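Local atomic coordinates of methylated-DNA--protein-cysteine methyltransferase (Thermococcus kodakarensis, PDB entry 1MGT), a protein that repairs O6-methylguanine and O4-methylthymine in DNA by moving the methyl group onto one of its own cysteines, a suicide reaction that inactivates the enzyme irreversibly. Residues A[68-73]-A[136-141]. Numbering follows the deposited sequence.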
# COMPACT_ATOMS: atom_id res chain seq x y z
N PHE A 68 -0.28 6.66 8.74
CA PHE A 68 -0.01 6.00 10.00
C PHE A 68 -1.31 5.71 10.77
O PHE A 68 -1.41 4.66 11.40
CB PHE A 68 0.91 6.88 10.88
CG PHE A 68 1.29 6.23 12.18
CD1 PHE A 68 2.10 5.14 12.22
CD2 PHE A 68 0.79 6.78 13.36
CE1 PHE A 68 2.45 4.55 13.43
CE2 PHE A 68 1.13 6.20 14.58
CZ PHE A 68 1.95 5.09 14.61
N LYS A 69 -2.26 6.63 10.72
CA LYS A 69 -3.55 6.42 11.39
C LYS A 69 -4.28 5.22 10.77
O LYS A 69 -4.96 4.50 11.51
CB LYS A 69 -4.42 7.67 11.29
CG LYS A 69 -3.99 8.74 12.31
CD LYS A 69 -4.83 9.98 12.07
CE LYS A 69 -4.43 11.14 12.97
NZ LYS A 69 -5.41 12.27 12.77
N VAL A 70 -4.15 5.03 9.45
CA VAL A 70 -4.80 3.83 8.87
C VAL A 70 -4.07 2.59 9.35
O VAL A 70 -4.64 1.56 9.74
CB VAL A 70 -4.76 3.92 7.32
CG1 VAL A 70 -5.26 2.62 6.71
CG2 VAL A 70 -5.60 5.09 6.88
N LEU A 71 -2.73 2.62 9.35
CA LEU A 71 -1.91 1.51 9.78
C LEU A 71 -2.27 1.03 11.20
O LEU A 71 -2.36 -0.18 11.41
CB LEU A 71 -0.41 1.91 9.80
CG LEU A 71 0.62 0.79 9.94
CD1 LEU A 71 1.97 1.22 9.34
CD2 LEU A 71 0.83 0.41 11.39
N ILE A 72 -2.46 1.96 12.13
CA ILE A 72 -2.75 1.56 13.51
C ILE A 72 -4.23 1.39 13.78
O ILE A 72 -4.62 1.11 14.92
CB ILE A 72 -2.10 2.51 14.54
CG1 ILE A 72 -2.69 3.90 14.44
CG2 ILE A 72 -0.59 2.53 14.37
CD1 ILE A 72 -2.16 4.88 15.50
N GLY A 73 -5.09 1.54 12.78
CA GLY A 73 -6.50 1.35 12.89
C GLY A 73 -7.33 2.49 13.40
O GLY A 73 -8.46 2.25 13.82
N PRO A 136 0.47 0.84 -0.76
CA PRO A 136 0.54 -0.13 0.35
C PRO A 136 -0.01 0.52 1.60
O PRO A 136 -0.10 1.76 1.76
CB PRO A 136 1.99 -0.48 0.48
CG PRO A 136 2.73 0.68 -0.13
CD PRO A 136 1.84 1.13 -1.27
N ILE A 137 -0.43 -0.31 2.56
CA ILE A 137 -1.03 0.08 3.80
C ILE A 137 -2.49 0.48 3.60
O ILE A 137 -3.41 -0.21 4.08
CB ILE A 137 -0.32 1.14 4.65
CG1 ILE A 137 1.14 0.74 4.91
CG2 ILE A 137 -1.06 1.38 5.98
CD1 ILE A 137 1.96 1.92 5.43
N VAL A 138 -2.75 1.55 2.89
CA VAL A 138 -4.11 2.04 2.67
C VAL A 138 -4.88 1.06 1.79
O VAL A 138 -6.04 0.79 2.18
CB VAL A 138 -4.11 3.48 2.16
CG1 VAL A 138 -3.32 4.35 3.17
CG2 VAL A 138 -3.42 3.58 0.82
N VAL A 139 -4.33 0.59 0.71
CA VAL A 139 -5.03 -0.46 -0.14
C VAL A 139 -4.39 -1.68 0.51
O VAL A 139 -3.16 -1.88 0.44
CB VAL A 139 -4.69 -0.30 -1.62
CG1 VAL A 139 -5.04 -1.57 -2.40
CG2 VAL A 139 -5.48 0.89 -2.18
N PRO A 140 -5.16 -2.44 1.27
CA PRO A 140 -4.59 -3.52 2.04
C PRO A 140 -4.18 -4.78 1.41
O PRO A 140 -4.67 -5.88 1.79
CB PRO A 140 -5.64 -3.66 3.17
CG PRO A 140 -6.92 -3.51 2.41
CD PRO A 140 -6.62 -2.31 1.49
N CYS A 141 -3.16 -4.74 0.52
CA CYS A 141 -2.68 -5.93 -0.15
C CYS A 141 -1.97 -6.88 0.81
O CYS A 141 -1.80 -8.06 0.44
CB CYS A 141 -1.80 -5.55 -1.35
SG CYS A 141 -0.30 -4.70 -0.85
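I137 and V138 press against V70 and L71 where the loop leading into the PCHR active-site motif of the MGMT fold, which carries the presumed methyl-accepting nucleophile C141, backs onto helix 63-71 of the N-terminal part. The main bump is I137: its CG2 methyl lodges against the helix backbone at L71, 3.9 Å from L71 CA and equally far from L71 CB. That methyl stands anti to the backbone N of I137, while CG1 lies anti to the carbonyl carbon (chi1 -54°). Both branches come at L71 from the same side: CG2 meets its root at CA and CB, and I137 CD1 meets L71 CD1 at 4.0 Å. L71 swings its own CG anti to its backbone N (chi1 -167°), which brings L71 CD1 over the end of I137, the two side chains crossing at a slant. One residue earlier, V70 supplies a bump from the helix side. V70 CG1 faces the shallow hollow between I137 and V138, 4.2 Å from V138 CA and slightly farther from I137 CG2. The side-chain contacts are apolar and the four touching residues are buried, with 171 Å² hidden in total. I137 has positive phi (77°), unusual for a beta-branched residue, and its CB points toward the helix. F29 and I27 of strand 24-30 pack against I137 and V138 respectively, and N77 ND2 bonds to V138 O. Helix 63-71 ends just past the contact in a Schellman motif at G73. Farther along the loop, V139 and P140 rest on helix 91-103, and P140 centres an inverse gamma turn leading into C141. On the V138 side of that shallow hollow, V70 CG1 lies 4.4 Å from V138 CG1.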